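Local coordinates for esterase Rv0045c (Mycobacterium tuberculosis, PDB 6WYN), which hydrolyses carboxylic esters, preferring short, straight-chain alkyl esters, and probably serves in ester or lipid metabolism, at residues E174-L185 with I273-V284. Sequence-based numbering, arbitrary orientation.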
ATOM      1  N   GLU A 174      -9.439  -9.038 -10.818  1.00 25.79           N
ATOM      2  CA  GLU A 174      -8.754  -9.942  -9.861  1.00 24.76           C
ATOM      3  C   GLU A 174      -8.148  -9.114  -8.721  1.00 20.68           C
ATOM      4  O   GLU A 174      -7.590  -8.048  -9.024  1.00 18.95           O
ATOM      5  CB  GLU A 174      -7.762 -10.683 -10.751  1.00 29.52           C
ATOM      6  CG  GLU A 174      -6.981 -11.740 -10.076  1.00 36.00           C
ATOM      7  CD  GLU A 174      -7.532 -13.141 -10.254  1.00 36.86           C
ATOM      8  OE1 GLU A 174      -8.189 -13.435 -11.296  1.00 39.85           O
ATOM      9  OE2 GLU A 174      -7.271 -13.932  -9.349  1.00 35.17           O
ATOM     10  N   LEU A 175      -8.334  -9.533  -7.468  1.00 17.57           N
ATOM     11  CA  LEU A 175      -7.785  -8.847  -6.274  1.00 17.77           C
ATOM     12  C   LEU A 175      -6.681  -9.704  -5.657  1.00 18.85           C
ATOM     13  O   LEU A 175      -6.877 -10.927  -5.448  1.00 18.83           O
ATOM     14  CB  LEU A 175      -8.851  -8.622  -5.212  1.00 20.29           C
ATOM     15  CG  LEU A 175      -9.939  -7.615  -5.558  1.00 23.52           C
ATOM     16  CD1 LEU A 175     -11.163  -7.797  -4.678  1.00 24.12           C
ATOM     17  CD2 LEU A 175      -9.409  -6.208  -5.422  1.00 27.46           C
ATOM     18  N   VAL A 176      -5.599  -9.055  -5.259  1.00 16.82           N
ATOM     19  CA  VAL A 176      -4.584  -9.658  -4.368  1.00 15.41           C
ATOM     20  C   VAL A 176      -4.536  -8.778  -3.132  1.00 14.29           C
ATOM     21  O   VAL A 176      -4.189  -7.584  -3.262  1.00 14.87           O
ATOM     22  CB  VAL A 176      -3.221  -9.798  -5.054  1.00 16.12           C
ATOM     23  CG1 VAL A 176      -2.228 -10.428  -4.115  1.00 15.57           C
ATOM     24  CG2 VAL A 176      -3.308 -10.583  -6.368  1.00 17.17           C
ATOM     25  N   LEU A 177      -4.906  -9.353  -1.987  1.00 13.07           N
ATOM     26  CA  LEU A 177      -4.893  -8.702  -0.665  1.00 13.23           C
ATOM     27  C   LEU A 177      -3.576  -9.048   0.005  1.00 12.29           C
ATOM     28  O   LEU A 177      -3.290 -10.293   0.192  1.00 12.98           O
ATOM     29  CB  LEU A 177      -6.068  -9.202   0.184  1.00 14.50           C
ATOM     30  CG  LEU A 177      -7.467  -8.871  -0.320  1.00 17.19           C
ATOM     31  CD1 LEU A 177      -8.491  -9.390   0.666  1.00 19.06           C
ATOM     32  CD2 LEU A 177      -7.677  -7.368  -0.491  1.00 18.33           C
ATOM     33  N   VAL A 178      -2.826  -8.049   0.456  1.00 11.44           N
ATOM     34  CA  VAL A 178      -1.577  -8.337   1.209  1.00 11.98           C
ATOM     35  C   VAL A 178      -1.831  -8.118   2.691  1.00 12.09           C
ATOM     36  O   VAL A 178      -1.974  -6.961   3.129  1.00 12.00           O
ATOM     37  CB  VAL A 178      -0.388  -7.562   0.644  1.00 12.07           C
ATOM     38  CG1 VAL A 178       0.904  -7.843   1.372  1.00 12.59           C
ATOM     39  CG2 VAL A 178      -0.230  -7.878  -0.827  1.00 12.52           C
ATOM     40  N   ASP A 179      -1.792  -9.242   3.442  1.00 11.66           N
ATOM     41  CA  ASP A 179      -1.875  -9.328   4.912  1.00 11.28           C
ATOM     42  C   ASP A 179      -3.040  -8.507   5.473  1.00 10.33           C
ATOM     43  O   ASP A 179      -2.851  -7.858   6.489  1.00 10.94           O
ATOM     44  CB  ASP A 179      -0.537  -8.935   5.543  1.00 12.44           C
ATOM     45  CG  ASP A 179      -0.247  -9.675   6.849  1.00 14.35           C
ATOM     46  OD1 ASP A 179      -0.325 -10.902   6.835  1.00 13.78           O
ATOM     47  OD2 ASP A 179       0.025  -9.005   7.896  1.00 15.55           O
ATOM     48  N   VAL A 180      -4.228  -8.634   4.919  1.00 10.71           N
ATOM     49  CA  VAL A 180      -5.419  -7.977   5.502  1.00 11.61           C
ATOM     50  C   VAL A 180      -6.709  -8.703   5.115  1.00 12.21           C
ATOM     51  O   VAL A 180      -6.800  -9.264   4.032  1.00 11.32           O
ATOM     52  CB  VAL A 180      -5.454  -6.498   5.058  1.00 11.39           C
ATOM     53  CG1 VAL A 180      -5.841  -6.398   3.588  1.00 11.05           C
ATOM     54  CG2 VAL A 180      -6.378  -5.673   5.945  1.00 12.13           C
ATOM     55  N   THR A 181      -7.709  -8.588   5.988  1.00 12.29           N
ATOM     56  CA  THR A 181      -9.146  -8.837   5.686  1.00 13.90           C
ATOM     57  C   THR A 181      -9.934  -7.705   6.361  1.00 12.86           C
ATOM     58  O   THR A 181      -9.401  -7.019   7.226  1.00 12.88           O
ATOM     59  CB  THR A 181      -9.613 -10.212   6.197  1.00 14.96           C
ATOM     60  OG1 THR A 181      -9.814 -10.063   7.608  1.00 15.02           O
ATOM     61  CG2 THR A 181      -8.623 -11.336   5.945  1.00 15.30           C
ATOM     62  N   PRO A 182     -11.232  -7.508   6.062  1.00 13.50           N
ATOM     63  CA  PRO A 182     -12.018  -6.502   6.784  1.00 13.99           C
ATOM     64  C   PRO A 182     -11.916  -6.677   8.299  1.00 15.18           C
ATOM     65  O   PRO A 182     -11.599  -5.721   9.006  1.00 15.54           O
ATOM     66  CB  PRO A 182     -13.414  -6.759   6.269  1.00 13.16           C
ATOM     67  CG  PRO A 182     -13.151  -7.214   4.861  1.00 13.73           C
ATOM     68  CD  PRO A 182     -12.003  -8.192   5.009  1.00 13.93           C
ATOM     69  N   SER A 183     -12.093  -7.915   8.788  1.00 15.28           N
ATOM     70  CA  SER A 183     -12.044  -8.200  10.248  1.00 16.61           C
ATOM     71  C   SER A 183     -10.675  -7.827  10.825  1.00 15.98           C
ATOM     72  O   SER A 183     -10.609  -7.275  11.939  1.00 16.29           O
ATOM     73  CB  SER A 183     -12.414  -9.639  10.535  1.00 15.93           C
ATOM     74  OG  SER A 183     -13.700  -9.921  10.004  1.00 16.18           O
ATOM     75  N   ALA A 184      -9.587  -8.139  10.117  1.00 15.41           N
ATOM     76  CA  ALA A 184      -8.225  -7.937  10.653  1.00 15.49           C
ATOM     77  C   ALA A 184      -7.952  -6.443  10.826  1.00 15.01           C
ATOM     78  O   ALA A 184      -7.400  -6.020  11.867  1.00 15.68           O
ATOM     79  CB  ALA A 184      -7.225  -8.599   9.729  1.00 15.92           C
ATOM     80  N   LEU A 185      -8.293  -5.628   9.843  1.00 16.60           N
ATOM     81  CA  LEU A 185      -8.030  -4.173   9.995  1.00 17.18           C
ATOM     82  C   LEU A 185      -8.986  -3.594  11.055  1.00 15.47           C
ATOM     83  O   LEU A 185      -8.560  -2.739  11.788  1.00 15.06           O
ATOM     84  CB  LEU A 185      -8.176  -3.449   8.646  1.00 19.11           C
ATOM     85  CG  LEU A 185      -7.624  -2.015   8.637  1.00 21.63           C
ATOM     86  CD1 LEU A 185      -6.285  -1.910   9.323  1.00 25.45           C
ATOM     87  CD2 LEU A 185      -7.475  -1.495   7.208  1.00 24.78           C
ATOM     88  N   ILE A 273     -10.394 -13.402  -5.310  1.00 15.34           N
ATOM     89  CA  ILE A 273      -9.518 -12.865  -4.245  1.00 15.47           C
ATOM     90  C   ILE A 273      -8.430 -13.859  -3.886  1.00 14.93           C
ATOM     91  O   ILE A 273      -8.765 -15.027  -3.553  1.00 14.59           O
ATOM     92  CB  ILE A 273     -10.340 -12.529  -3.002  1.00 15.41           C
ATOM     93  CG1 ILE A 273     -11.390 -11.458  -3.306  1.00 17.88           C
ATOM     94  CG2 ILE A 273      -9.394 -12.110  -1.878  1.00 16.04           C
ATOM     95  CD1 ILE A 273     -12.365 -11.229  -2.175  1.00 16.83           C
ATOM     96  N   THR A 274      -7.179 -13.397  -3.921  1.00 15.29           N
ATOM     97  CA  THR A 274      -6.001 -14.134  -3.409  1.00 14.71           C
ATOM     98  C   THR A 274      -5.558 -13.409  -2.157  1.00 14.86           C
ATOM     99  O   THR A 274      -5.478 -12.194  -2.193  1.00 15.50           O
ATOM    100  CB  THR A 274      -4.892 -14.226  -4.458  1.00 16.04           C
ATOM    101  OG1 THR A 274      -5.445 -14.937  -5.575  1.00 16.17           O
ATOM    102  CG2 THR A 274      -3.662 -14.926  -3.934  1.00 18.05           C
ATOM    103  N   LEU A 275      -5.203 -14.119  -1.111  1.00 12.94           N
ATOM    104  CA  LEU A 275      -4.655 -13.465   0.084  1.00 13.45           C
ATOM    105  C   LEU A 275      -3.205 -13.861   0.171  1.00 13.09           C
ATOM    106  O   LEU A 275      -2.893 -15.047  -0.113  1.00 14.10           O
ATOM    107  CB  LEU A 275      -5.455 -13.905   1.318  1.00 14.63           C
ATOM    108  CG  LEU A 275      -4.921 -13.517   2.694  1.00 13.92           C
ATOM    109  CD1 LEU A 275      -4.982 -12.002   2.868  1.00 14.49           C
ATOM    110  CD2 LEU A 275      -5.753 -14.193   3.782  1.00 16.10           C
ATOM    111  N   VAL A 276      -2.369 -12.928   0.613  1.00 11.57           N
ATOM    112  CA  VAL A 276      -0.936 -13.167   0.890  1.00 13.15           C
ATOM    113  C   VAL A 276      -0.740 -12.813   2.344  1.00 15.01           C
ATOM    114  O   VAL A 276      -0.938 -11.601   2.657  1.00 14.96           O
ATOM    115  CB  VAL A 276       0.009 -12.377  -0.039  1.00 14.18           C
ATOM    116  CG1 VAL A 276       1.475 -12.666   0.290  1.00 15.03           C
ATOM    117  CG2 VAL A 276      -0.259 -12.664  -1.500  1.00 13.66           C
ATOM    118  N   ARG A 277      -0.355 -13.778   3.185  1.00 11.76           N
ATOM    119  CA  ARG A 277      -0.025 -13.434   4.578  1.00 14.59           C
ATOM    120  C   ARG A 277       1.485 -13.421   4.768  1.00 13.90           C
ATOM    121  O   ARG A 277       2.194 -14.216   4.114  1.00 14.09           O
ATOM    122  CB  ARG A 277      -0.634 -14.416   5.596  1.00 15.22           C
ATOM    123  CG  ARG A 277      -2.133 -14.297   5.817  1.00 16.26           C
ATOM    124  CD  ARG A 277      -2.614 -15.240   6.935  1.00 16.57           C
ATOM    125  NE  ARG A 277      -1.673 -15.059   8.025  1.00 19.34           N
ATOM    126  CZ  ARG A 277      -0.900 -16.029   8.558  1.00 24.90           C
ATOM    127  NH1 ARG A 277      -1.081 -17.284   8.187  1.00 26.12           N
ATOM    128  NH2 ARG A 277       0.048 -15.737   9.456  1.00 23.38           N
ATOM    129  N   GLY A 278       1.922 -12.623   5.708  1.00 13.79           N
ATOM    130  CA  GLY A 278       3.251 -12.739   6.326  1.00 15.16           C
ATOM    131  C   GLY A 278       3.232 -13.825   7.386  1.00 16.57           C
ATOM    132  O   GLY A 278       2.400 -13.733   8.286  1.00 15.43           O
ATOM    133  N   GLY A 279       4.060 -14.857   7.207  1.00 17.03           N
ATOM    134  CA  GLY A 279       4.257 -15.985   8.150  1.00 17.37           C
ATOM    135  C   GLY A 279       4.643 -15.568   9.557  1.00 17.75           C
ATOM    136  O   GLY A 279       4.276 -16.286  10.487  1.00 18.32           O
ATOM    137  N   SER A 280       5.328 -14.444   9.728  1.00 17.61           N
ATOM    138  CA  SER A 280       5.661 -13.844  11.044  1.00 18.47           C
ATOM    139  C   SER A 280       4.676 -12.720  11.412  1.00 18.93           C
ATOM    140  O   SER A 280       4.937 -12.002  12.338  1.00 22.31           O
ATOM    141  CB  SER A 280       7.060 -13.347  11.075  1.00 18.78           C
ATOM    142  OG  SER A 280       7.907 -14.434  10.747  1.00 23.06           O
ATOM    143  N   SER A 281       3.595 -12.554  10.683  1.00 16.96           N
ATOM    144  CA  SER A 281       2.589 -11.531  11.013  1.00 16.43           C
ATOM    145  C   SER A 281       1.408 -12.215  11.700  1.00 14.26           C
ATOM    146  O   SER A 281       0.829 -13.101  11.106  1.00 13.30           O
ATOM    147  CB  SER A 281       2.145 -10.772   9.786  1.00 15.99           C
ATOM    148  OG  SER A 281       1.081  -9.909  10.142  1.00 15.06           O
ATOM    149  N   GLY A 282       1.043 -11.717  12.867  1.00 14.96           N
ATOM    150  CA  GLY A 282      -0.191 -12.083  13.588  1.00 16.47           C
ATOM    151  C   GLY A 282      -1.394 -11.284  13.120  1.00 15.88           C
ATOM    152  O   GLY A 282      -2.512 -11.526  13.610  1.00 15.89           O
ATOM    153  N   PHE A 283      -1.222 -10.398  12.147  1.00 16.05           N
ATOM    154  CA  PHE A 283      -2.281  -9.436  11.785  1.00 14.95           C
ATOM    155  C   PHE A 283      -3.544 -10.166  11.354  1.00 14.91           C
ATOM    156  O   PHE A 283      -4.667  -9.804  11.770  1.00 15.47           O
ATOM    157  CB  PHE A 283      -1.745  -8.499  10.709  1.00 15.24           C
ATOM    158  CG  PHE A 283      -2.543  -7.238  10.561  1.00 16.12           C
ATOM    159  CD1 PHE A 283      -3.608  -7.184   9.689  1.00 16.31           C
ATOM    160  CD2 PHE A 283      -2.187  -6.101  11.270  1.00 18.21           C
ATOM    161  CE1 PHE A 283      -4.333  -6.014   9.525  1.00 16.77           C
ATOM    162  CE2 PHE A 283      -2.915  -4.924  11.114  1.00 20.32           C
ATOM    163  CZ  PHE A 283      -3.975  -4.888  10.225  1.00 18.94           C
ATOM    164  N   VAL A 284      -3.378 -11.155  10.489  1.00 14.98           N
ATOM    165  CA  VAL A 284      -4.474 -11.980   9.951  1.00 14.82           C
ATOM    166  C   VAL A 284      -4.402 -13.358  10.629  1.00 16.78           C
ATOM    167  O   VAL A 284      -3.357 -13.996  10.525  1.00 14.61           O
ATOM    168  CB  VAL A 284      -4.370 -12.104   8.428  1.00 15.45           C
ATOM    169  CG1 VAL A 284      -5.494 -12.988   7.864  1.00 15.27           C
ATOM    170  CG2 VAL A 284      -4.339 -10.703   7.788  1.00 16.44           C
TER
HETATM  171  O   HOH W   1      -1.006 -12.388   9.138  1.00 12.16           O
HETATM  172  O   HOH W   2      -5.348  -7.497  13.287  1.00 17.63           O
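Asp179, its chi1 of -148° lying some 30° off the staggered anti position, swings its carboxylate up against 273-284, while Ser281, its OG anti to the backbone N (chi1 174°), reaches back to meet it. Ser281 OG donates to the syn lone pair of Asp179 OD2 at 2.6 Å and accepts from Phe283 N, an ST turn that fixes its direction. Gly278 N meets Asp179 OD1 at 3.0 Å from above the carboxylate plane, and water 1 bonds to the same oxygen, so both oxygens are gripped and the rotation of the group is set. OD2 also bonds His310 ND1, consistent with the acid of the Ser155-His310-Asp179 triad. Its placement illustrates the alpha/beta-hydrolase design, in which catalytic loops leave the C-terminal ends of parallel strands. Strands 174-178 and 273-278 run side by side and parallel in the central sheet, bonded from Thr274 N to Leu175 O through to Asp179 N on Val276 O (2.6 Å). Leu177 CD1 rests on Ile273 CG2 at 3.8 Å on one sheet face; Val176 CG1 meets Val276 CG2 on the other. Beyond the strands, Val284 CG2 presses on Asp179 C at 3.4 Å. The Phe283 ring takes Leu185 CD1 at its edge (CZ, 3.9 Å) and stacks with His310.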